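Long-range contacts in putative carbohydrate-active enzyme (Uncultured organism, PDB 5WH8), which probably hydrolyses O-glycosidic bonds in plant cell-wall polysaccharides such as cellulose, this chain being the glycoside hydrolase family 5 part of a longer, probably secreted protein: residues V142-C147 and P176-I181; V29-M34 and N59-R64; L14-T19 and G230-V235. One frame throughout, in Å; residues are numbered along the deposited sequence.

Contact 1: V142-C147 and P176-I181; sequences VLYEIC and PDKIII. With EDO (1,2-ethanediol), chain B.
Y144 sits at the centre of this contact: both its backbone N and its backbone O bond to the 176-181 segment. Its N donates to I179 O at 3.0 Å, and its O accepts from I181 N at 2.8 Å, that donor tilted 27° from the carbonyl plane. One step on, I146 N reaches I181 O at 3.2 Å. The same I181 O also takes a hydrogen from water 1, which in turn accepts from C147 N, and the water thereby carries the pairing past the end of strand 142-145.

The Y144 ring lies beside K178. With chi1 at -58° its CG stands anti to the carbonyl carbon, and the ring meets K178 obliquely, CE2 coming to 3.7 Å from K178 CB; I180 CG1 lies at the ring's edge. K178 itself folds back through three bent torsions across V142, its CG 3.3 Å from V142 O. Just past the strand, I146 CG2 touches I180 CG2 at 3.9 Å. On the near side of Y144, L143 CD2 meets I181 CD1 at 4.1 Å, and the leucine runs alongside I179.

These are the fourth and fifth strands of a TIM barrel, parallel neighbours joined through helix 157-172 in a beta-alpha-beta crossover. Ahead of Y144, a 1,2-ethanediol, probably from the crystallisation liquor, bridges V142 O and I179 N through its O1.

Further out, K178 NZ forms a salt bridge with D175, which also accepts from Y144 OH. D175 thus joins both polar ends, and the K137 and D139 carbonyls also hold K178 NZ. W129 meets the tyrosine ring with planes at about 65°. E145, fully extended, sends its carboxylate into the barrel to a salt bridge with R64 and a hydrogen bond with T236.

Contact 2: V29-M34 and N59-R64; sequences VQLRGM and NIDIFR
Segments 29-34 and 59-64 run parallel, their strand parts 32-34 and 62-64 inclined at 36° with axes 5.0 Å apart, and the backbone bonds R32 O to D61 N, I62 O to M34 N and M34 O to R64 N join them. Ahead of the strands the side chain of D61 takes over: its OD2 accepts R32 N at 3.0 Å through the anti lone pair, while D61 N returns a bond of 2.9 Å to R32 O. R32 is thus held at both its N and its O by one residue.

Water 2 donates to both Q30 O and D61 OD2 and lies 3.5 Å above the centre of the R32 guanidinium face. Water 3 donates to OD2 and N59 O and accepts from R32 NH2, so it alone of the two bridges the charged groups. R32 NE and D61 OD2 are 4.3 Å apart, not a salt bridge, though the opposite charges probably attract. NH2 also bonds to Q309 O and NH1 to P310 O, while K311 forms a salt bridge with D61 OD1.

Strands 32-36 and 62-68 open the TIM barrel, linked by helix 48-56 in a beta-alpha-beta unit. G33 CA fits closely, 3.3 Å from I62 O. M34 and F63 share the face toward helix 48-56, M34 CB 4.2 Å from F63 CD1; the M34 and I60 side chains cross at about a right angle. At the strand's entry, L31 CD1 meets I62 CD1 at 4.0 Å, I62 CG1 being anti to the backbone N (chi1 -176°). R64 continues into the barrel, where its guanidinium reaches E237 and N148 besides E145.

Contact 3: L14-T19 and G230-V235; sequences LSVQGT and GLALFV. With EDO (1,2-ethanediol), chain C; EDO (1,2-ethanediol), chain B.
V16 and A232 meet methyl to methyl, V16 CG1 lying 3.7 Å from A232 CB, where the N-terminal hairpin of strands 15-17 and 20-22 comes up against the run of chain leading into strand 233-239, the seventh strand of the TIM barrel. No direct hydrogen bond crosses between the two segments, and the packing is done by a few small groups.

The valine presents CG1 because that branch is anti to its backbone N (chi1 -169°), and its CB bond points toward the other segment. A232 instead slips its methyl in alongside the hairpin turn, where CB is 3.4 Å from T19 O and also touches G18 O. A CA-H contact from the alanine to T19 O lies on this same approach.

T19 comes in from the other end of the turn. Its CG2 is placed anti to the carbonyl carbon, with OG1 between the backbone N and that carbon at chi1 61°, and this puts the methyl against backbone instead of a side chain: CG2 lies 3.6 Å from G230 C and 3.5 Å from L231 O. G230 is the C-prime residue of a Schellman motif that closes helix 217-228, so the threonine methyl packs on the turn leading from that helix into the strand.

Solvent-derived groups make the polar links. Water 4 gives hydrogens to both T19 O and L231 O and accepts from L233 N. A 1,2-ethanediol, probably from the crystallisation liquor, crosses beside V16: its O1 donates to G18 O at 2.7 Å, and its O2 accepts from A232 N at 2.9 Å with an N-H...O angle of 174°.

Contacts 1 and 2 are buried, each joining neighbouring parallel strands of the same barrel, and direct backbone hydrogen bonds carry both. Contact 3, partly exposed, brings the N-terminal hairpin to the barrel's seventh strand with methyl packing, a water and a diol. Contact 2 stands apart in using a carboxylate at the strand starts. A second diol, probably from the crystallisation liquor and a different molecule from the one bridging contact 3, touches both contact 1 and contact 3. Inside the barrel, E145 and R64 join contacts 1 and 2 by a salt bridge, while the F234 ring packs on L143, I181 and I62, linking all three.

Contact 1: V142-C147 and P176-I181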
loop_
_atom_site.group_PDB
_atom_site.type_symbol
_atom_site.label_atom_id
_atom_site.label_comp_id
_atom_site.label_asym_id
_atom_site.label_seq_id
_atom_site.Cartn_x
_atom_site.Cartn_y
_atom_site.Cartn_z
ATOM N N VAL A 142 3.859 -3.802 10.084
ATOM C CA VAL A 142 3.303 -2.578 9.499
ATOM C C VAL A 142 4.311 -1.790 8.646
ATOM O O VAL A 142 5.527 -1.796 8.887
ATOM C CB VAL A 142 2.734 -1.611 10.574
ATOM C CG1 VAL A 142 1.548 -2.245 11.301
ATOM C CG2 VAL A 142 3.804 -1.162 11.573
ATOM N N LEU A 143 3.779 -1.127 7.624
ATOM C CA LEU A 143 4.521 -0.142 6.824
ATOM C C LEU A 143 3.698 1.138 6.825
ATOM O O LEU A 143 2.473 1.068 6.822
ATOM C CB LEU A 143 4.758 -0.599 5.379
ATOM C CG LEU A 143 5.620 -1.853 5.181
ATOM C CD1 LEU A 143 4.768 -3.094 5.343
ATOM C CD2 LEU A 143 6.273 -1.880 3.810
ATOM N N TYR A 144 4.358 2.297 6.814
ATOM C CA TYR A 144 3.679 3.592 6.930
ATOM C C TYR A 144 3.708 4.360 5.595
ATOM O O TYR A 144 4.764 4.830 5.156
ATOM C CB TYR A 144 4.348 4.422 8.060
ATOM C CG TYR A 144 4.360 3.768 9.452
ATOM C CD1 TYR A 144 3.244 3.078 9.945
ATOM C CD2 TYR A 144 5.476 3.885 10.284
ATOM C CE1 TYR A 144 3.254 2.532 11.223
ATOM C CE2 TYR A 144 5.502 3.330 11.534
ATOM C CZ TYR A 144 4.389 2.648 12.003
ATOM O OH TYR A 144 4.402 2.119 13.276
ATOM N N GLU A 145 2.551 4.478 4.933
ATOM C CA GLU A 145 2.435 5.207 3.666
ATOM C C GLU A 145 1.867 6.598 3.982
ATOM O O GLU A 145 0.662 6.747 4.202
ATOM C CB GLU A 145 1.549 4.428 2.677
ATOM C CG GLU A 145 1.379 5.104 1.313
ATOM C CD GLU A 145 0.626 4.270 0.289
ATOM O OE1 GLU A 145 0.095 3.199 0.651
ATOM O OE2 GLU A 145 0.532 4.717 -0.880
ATOM N N ILE A 146 2.742 7.607 4.027
ATOM C CA ILE A 146 2.425 8.880 4.679
ATOM C C ILE A 146 1.583 9.858 3.811
ATOM O O ILE A 146 1.014 10.810 4.374
ATOM C CB ILE A 146 3.742 9.581 5.197
ATOM C CG1 ILE A 146 4.772 9.751 4.069
ATOM C CG2 ILE A 146 4.334 8.792 6.363
ATOM C CD1 ILE A 146 5.936 10.728 4.426
ATOM N N CYS A 147 1.506 9.644 2.495
ATOM C CA CYS A 147 0.658 10.462 1.592
ATOM C C CYS A 147 0.442 9.803 0.217
ATOM O O CYS A 147 1.226 9.978 -0.705
ATOM C CB CYS A 147 1.249 11.878 1.388
ATOM S SG CYS A 147 2.995 11.952 0.908
ATOM N N PRO A 176 11.699 3.830 15.343
ATOM C CA PRO A 176 12.913 4.170 14.591
ATOM C C PRO A 176 13.197 3.374 13.306
ATOM O O PRO A 176 13.918 3.891 12.454
ATOM C CB PRO A 176 14.035 3.908 15.614
ATOM C CG PRO A 176 13.394 4.014 16.929
ATOM C CD PRO A 176 11.978 3.556 16.768
ATOM N N ASP A 177 12.683 2.153 13.179
ATOM C CA ASP A 177 13.145 1.241 12.112
ATOM C C ASP A 177 12.098 0.838 11.044
ATOM O O ASP A 177 12.426 0.205 10.042
ATOM C CB ASP A 177 13.718 -0.009 12.775
ATOM C CG ASP A 177 14.985 0.299 13.565
ATOM O OD1 ASP A 177 15.997 0.632 12.923
ATOM O OD2 ASP A 177 14.960 0.238 14.809
ATOM N N LYS A 178 10.857 1.215 11.253
ATOM C CA LYS A 178 9.753 0.775 10.384
ATOM C C LYS A 178 9.858 1.456 9.016
ATOM O O LYS A 178 10.263 2.604 8.935
ATOM C CB LYS A 178 8.433 1.101 11.077
ATOM C CG LYS A 178 7.313 0.048 10.953
ATOM C CD LYS A 178 7.709 -1.316 11.460
ATOM C CE LYS A 178 8.104 -1.334 12.927
ATOM N NZ LYS A 178 6.967 -0.998 13.847
ATOM N N ILE A 179 9.557 0.736 7.932
ATOM C CA ILE A 179 9.590 1.329 6.589
ATOM C C ILE A 179 8.519 2.401 6.411
ATOM O O ILE A 179 7.351 2.207 6.781
ATOM C CB ILE A 179 9.421 0.266 5.499
ATOM C CG1 ILE A 179 10.554 -0.756 5.607
ATOM C CG2 ILE A 179 9.368 0.907 4.079
ATOM C CD1 ILE A 179 10.518 -1.853 4.580
ATOM N N ILE A 180 8.958 3.543 5.880
ATOM C CA ILE A 180 8.078 4.641 5.486
ATOM C C ILE A 180 8.086 4.713 3.969
ATOM O O ILE A 180 9.155 4.638 3.342
ATOM C CB ILE A 180 8.531 5.993 6.097
ATOM C CG1 ILE A 180 8.368 5.924 7.617
ATOM C CG2 ILE A 180 7.742 7.158 5.521
ATOM C CD1 ILE A 180 8.998 7.068 8.383
ATOM N N ILE A 181 6.894 4.795 3.372
ATOM C CA ILE A 181 6.741 4.865 1.908
ATOM C C ILE A 181 6.202 6.253 1.592
ATOM O O ILE A 181 5.134 6.626 2.089
ATOM C CB ILE A 181 5.768 3.798 1.333
ATOM C CG1 ILE A 181 6.103 2.393 1.835
ATOM C CG2 ILE A 181 5.783 3.839 -0.230
ATOM C CD1 ILE A 181 5.047 1.319 1.526
HETATM C C1 EDO B . 8.615 -3.046 8.330
HETATM O O1 EDO B . 8.079 -1.760 8.067
HETATM C C2 EDO B . 7.751 -4.092 7.655
HETATM O O2 EDO B . 8.218 -5.367 8.066
HETATM O O HOH W 1 3.126 8.021 0.882
#

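Contact 2: V29-M34 and N59-R64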
loop_
_atom_site.group_PDB
_atom_site.type_symbol
_atom_site.label_atom_id
_atom_site.label_comp_id
_atom_site.label_asym_id
_atom_site.label_seq_id
_atom_site.Cartn_x
_atom_site.Cartn_y
_atom_site.Cartn_z
ATOM N N VAL A 29 12.989 -9.347 -1.154
ATOM C CA VAL A 29 11.585 -9.766 -1.029
ATOM C C VAL A 29 10.740 -8.960 -1.992
ATOM O O VAL A 29 10.925 -7.751 -2.070
ATOM C CB VAL A 29 11.048 -9.541 0.423
ATOM C CG1 VAL A 29 9.528 -9.751 0.527
ATOM C CG2 VAL A 29 11.749 -10.453 1.411
ATOM N N GLN A 30 9.833 -9.632 -2.704
ATOM C CA GLN A 30 8.762 -8.992 -3.484
ATOM C C GLN A 30 7.426 -9.469 -2.893
ATOM O O GLN A 30 7.134 -10.666 -2.924
ATOM C CB GLN A 30 8.852 -9.358 -4.975
ATOM C CG GLN A 30 7.661 -8.822 -5.790
ATOM C CD GLN A 30 7.570 -9.363 -7.191
ATOM O OE1 GLN A 30 7.847 -10.536 -7.448
ATOM N NE2 GLN A 30 7.155 -8.511 -8.117
ATOM N N LEU A 31 6.628 -8.536 -2.378
ATOM C CA LEU A 31 5.299 -8.829 -1.814
ATOM C C LEU A 31 4.221 -8.511 -2.841
ATOM O O LEU A 31 4.388 -7.602 -3.635
ATOM C CB LEU A 31 5.042 -8.001 -0.560
ATOM C CG LEU A 31 6.052 -8.103 0.593
ATOM C CD1 LEU A 31 5.721 -7.094 1.693
ATOM C CD2 LEU A 31 6.139 -9.566 1.139
ATOM N N ARG A 32 3.118 -9.265 -2.789
ATOM C CA ARG A 32 1.979 -9.085 -3.681
ATOM C C ARG A 32 0.696 -9.074 -2.863
ATOM O O ARG A 32 0.483 -9.972 -2.049
ATOM C CB ARG A 32 1.923 -10.212 -4.730
ATOM C CG ARG A 32 3.271 -10.436 -5.447
ATOM C CD ARG A 32 3.233 -11.659 -6.393
ATOM N NE ARG A 32 2.884 -12.867 -5.657
ATOM C CZ ARG A 32 3.411 -14.078 -5.850
ATOM N NH1 ARG A 32 4.336 -14.300 -6.789
ATOM N NH2 ARG A 32 2.993 -15.081 -5.098
ATOM N N GLY A 33 -0.170 -8.080 -3.056
ATOM C CA GLY A 33 -1.420 -8.103 -2.315
ATOM C C GLY A 33 -2.506 -7.177 -2.844
ATOM O O GLY A 33 -2.525 -6.801 -4.032
ATOM N N MET A 34 -3.406 -6.789 -1.934
ATOM C CA MET A 34 -4.630 -6.046 -2.268
ATOM C C MET A 34 -4.779 -4.806 -1.407
ATOM O O MET A 34 -4.360 -4.785 -0.250
ATOM C CB MET A 34 -5.881 -6.906 -2.068
ATOM C CG MET A 34 -5.988 -8.115 -2.976
ATOM S SD MET A 34 -6.148 -7.692 -4.733
ATOM C CE MET A 34 -7.699 -6.777 -4.792
ATOM N N ASN A 59 -4.020 -15.960 -1.309
ATOM C CA ASN A 59 -2.573 -16.040 -1.092
ATOM C C ASN A 59 -1.886 -14.666 -1.043
ATOM O O ASN A 59 -0.741 -14.527 -1.479
ATOM C CB ASN A 59 -1.919 -16.906 -2.178
ATOM C CG ASN A 59 -2.620 -18.238 -2.353
ATOM O OD1 ASN A 59 -3.212 -18.522 -3.401
ATOM N ND2 ASN A 59 -2.573 -19.056 -1.316
ATOM N N ILE A 60 -2.555 -13.647 -0.497
ATOM C CA ILE A 60 -1.921 -12.329 -0.439
ATOM C C ILE A 60 -0.811 -12.305 0.607
ATOM O O ILE A 60 -0.848 -13.067 1.582
ATOM C CB ILE A 60 -2.910 -11.162 -0.123
ATOM C CG1 ILE A 60 -3.506 -11.213 1.297
ATOM C CG2 ILE A 60 -4.010 -11.083 -1.196
ATOM C CD1 ILE A 60 -4.221 -9.926 1.707
ATOM N N ASP A 61 0.162 -11.428 0.387
ATOM C CA ASP A 61 1.275 -11.217 1.313
ATOM C C ASP A 61 1.092 -9.971 2.166
ATOM O O ASP A 61 1.781 -9.805 3.183
ATOM C CB ASP A 61 2.584 -11.044 0.564
ATOM C CG ASP A 61 2.950 -12.232 -0.299
ATOM O OD1 ASP A 61 2.891 -13.387 0.187
ATOM O OD2 ASP A 61 3.308 -11.981 -1.474
ATOM N N ILE A 62 0.205 -9.079 1.725
ATOM C CA ILE A 62 0.107 -7.721 2.252
ATOM C C ILE A 62 -1.307 -7.162 1.959
ATOM O O ILE A 62 -1.904 -7.469 0.906
ATOM C CB ILE A 62 1.217 -6.826 1.631
ATOM C CG1 ILE A 62 1.204 -5.405 2.227
ATOM C CG2 ILE A 62 1.123 -6.800 0.114
ATOM C CD1 ILE A 62 2.537 -4.702 1.962
ATOM N N PHE A 63 -1.846 -6.370 2.892
ATOM C CA PHE A 63 -3.112 -5.668 2.713
ATOM C C PHE A 63 -2.901 -4.198 3.017
ATOM O O PHE A 63 -2.209 -3.855 3.960
ATOM C CB PHE A 63 -4.226 -6.235 3.635
ATOM C CG PHE A 63 -5.612 -5.789 3.245
ATOM C CD1 PHE A 63 -6.225 -6.262 2.103
ATOM C CD2 PHE A 63 -6.281 -4.846 4.000
ATOM C CE1 PHE A 63 -7.469 -5.814 1.713
ATOM C CE2 PHE A 63 -7.538 -4.397 3.621
ATOM C CZ PHE A 63 -8.141 -4.886 2.493
ATOM N N ARG A 64 -3.521 -3.334 2.229
ATOM C CA ARG A 64 -3.383 -1.886 2.392
ATOM C C ARG A 64 -4.701 -1.264 2.854
ATOM O O ARG A 64 -5.745 -1.482 2.250
ATOM C CB ARG A 64 -2.914 -1.276 1.065
ATOM C CG ARG A 64 -2.872 0.245 1.006
ATOM C CD ARG A 64 -2.390 0.603 -0.365
ATOM N NE ARG A 64 -2.079 1.993 -0.684
ATOM C CZ ARG A 64 -2.746 2.758 -1.550
ATOM N NH1 ARG A 64 -3.891 2.377 -2.109
ATOM N NH2 ARG A 64 -2.267 3.948 -1.843
HETATM O O HOH W 2 5.462 -12.868 -3.226
HETATM O O HOH W 3 1.442 -13.507 -3.112
#

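Contact 3: L14-T19 and G230-V235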
loop_
_atom_site.group_PDB
_atom_site.type_symbol
_atom_site.label_atom_id
_atom_site.label_comp_id
_atom_site.label_asym_id
_atom_site.label_seq_id
_atom_site.Cartn_x
_atom_site.Cartn_y
_atom_site.Cartn_z
ATOM N N LEU A 14 10.984 -6.243 7.721
ATOM C CA LEU A 14 11.585 -5.835 6.449
ATOM C C LEU A 14 12.359 -4.514 6.619
ATOM O O LEU A 14 12.029 -3.686 7.484
ATOM C CB LEU A 14 10.504 -5.673 5.365
ATOM C CG LEU A 14 9.502 -6.816 5.232
ATOM C CD1 LEU A 14 8.385 -6.476 4.209
ATOM C CD2 LEU A 14 10.233 -8.127 4.877
ATOM N N SER A 15 13.394 -4.328 5.804
ATOM C CA SER A 15 14.106 -3.050 5.740
ATOM C C SER A 15 14.491 -2.734 4.293
ATOM O O SER A 15 14.261 -3.531 3.382
ATOM C CB SER A 15 15.341 -3.080 6.643
ATOM O OG SER A 15 16.278 -4.015 6.180
ATOM N N VAL A 16 15.063 -1.552 4.077
ATOM C CA VAL A 16 15.499 -1.126 2.742
ATOM C C VAL A 16 17.019 -1.120 2.637
ATOM O O VAL A 16 17.683 -0.505 3.462
ATOM C CB VAL A 16 14.949 0.288 2.415
ATOM C CG1 VAL A 16 15.168 0.634 0.951
ATOM C CG2 VAL A 16 13.473 0.374 2.772
ATOM N N GLN A 17 17.544 -1.822 1.633
ATOM C CA GLN A 17 18.984 -1.816 1.318
ATOM C C GLN A 17 19.179 -1.402 -0.136
ATOM O O GLN A 17 18.855 -2.151 -1.058
ATOM C CB GLN A 17 19.610 -3.190 1.555
ATOM C CG GLN A 17 19.824 -3.562 3.020
ATOM C CD GLN A 17 20.576 -4.880 3.191
ATOM O OE1 GLN A 17 20.961 -5.526 2.212
ATOM N NE2 GLN A 17 20.795 -5.277 4.439
ATOM N N GLY A 18 19.686 -0.192 -0.341
ATOM C CA GLY A 18 19.796 0.376 -1.673
ATOM C C GLY A 18 18.426 0.471 -2.311
ATOM O O GLY A 18 17.496 1.037 -1.726
ATOM N N THR A 19 18.281 -0.108 -3.496
ATOM C CA THR A 19 17.013 -0.047 -4.205
ATOM C C THR A 19 16.073 -1.192 -3.867
ATOM O O THR A 19 14.988 -1.287 -4.467
ATOM C CB THR A 19 17.204 -0.082 -5.720
ATOM O OG1 THR A 19 17.847 -1.319 -6.080
ATOM C CG2 THR A 19 18.033 1.116 -6.183
ATOM N N GLY A 230 19.151 5.293 -7.495
ATOM C CA GLY A 230 19.263 4.656 -6.193
ATOM C C GLY A 230 18.031 4.591 -5.319
ATOM O O GLY A 230 18.176 4.244 -4.140
ATOM N N LEU A 231 16.844 4.902 -5.850
ATOM C CA LEU A 231 15.606 4.834 -5.042
ATOM C C LEU A 231 14.961 3.443 -5.078
ATOM O O LEU A 231 14.963 2.757 -6.095
ATOM C CB LEU A 231 14.566 5.861 -5.507
ATOM C CG LEU A 231 14.964 7.333 -5.532
ATOM C CD1 LEU A 231 13.757 8.222 -5.601
ATOM C CD2 LEU A 231 15.820 7.699 -4.340
ATOM N N ALA A 232 14.424 3.044 -3.933
ATOM C CA ALA A 232 13.644 1.815 -3.796
ATOM C C ALA A 232 12.179 2.175 -4.010
ATOM O O ALA A 232 11.663 3.048 -3.306
ATOM C CB ALA A 232 13.853 1.200 -2.421
ATOM N N LEU A 233 11.543 1.545 -4.987
ATOM C CA LEU A 233 10.164 1.875 -5.369
ATOM C C LEU A 233 9.197 0.812 -4.849
ATOM O O LEU A 233 9.536 -0.373 -4.787
ATOM C CB LEU A 233 10.023 1.976 -6.879
ATOM C CG LEU A 233 10.960 2.941 -7.597
ATOM C CD1 LEU A 233 10.587 2.947 -9.073
ATOM C CD2 LEU A 233 10.910 4.344 -6.996
ATOM N N PHE A 234 7.987 1.237 -4.489
ATOM C CA PHE A 234 6.942 0.318 -4.029
ATOM C C PHE A 234 5.661 0.654 -4.778
ATOM O O PHE A 234 5.207 1.788 -4.697
ATOM C CB PHE A 234 6.733 0.459 -2.509
ATOM C CG PHE A 234 6.085 -0.730 -1.818
ATOM C CD1 PHE A 234 4.853 -1.226 -2.208
ATOM C CD2 PHE A 234 6.726 -1.357 -0.744
ATOM C CE1 PHE A 234 4.274 -2.323 -1.534
ATOM C CE2 PHE A 234 6.151 -2.443 -0.078
ATOM C CZ PHE A 234 4.927 -2.924 -0.484
ATOM N N VAL A 235 5.066 -0.299 -5.508
ATOM C CA VAL A 235 3.783 -0.000 -6.164
ATOM C C VAL A 235 2.649 -0.256 -5.151
ATOM O O VAL A 235 2.087 -1.353 -5.093
ATOM C CB VAL A 235 3.620 -0.807 -7.471
ATOM C CG1 VAL A 235 2.240 -0.612 -8.105
ATOM C CG2 VAL A 235 4.685 -0.368 -8.473
HETATM C C1 EDO C . 17.109 4.098 -1.151
HETATM O O1 EDO C . 17.043 3.142 -0.085
HETATM C C2 EDO C . 15.974 5.096 -0.981
HETATM O O2 EDO C . 14.746 4.534 -1.464
HETATM C C1 EDO B . 8.615 -3.046 8.330
HETATM O O1 EDO B . 8.079 -1.760 8.067
HETATM C C2 EDO B . 7.751 -4.092 7.655
HETATM O O2 EDO B . 8.218 -5.367 8.066
HETATM O O HOH W 4 13.415 -0.061 -6.788
#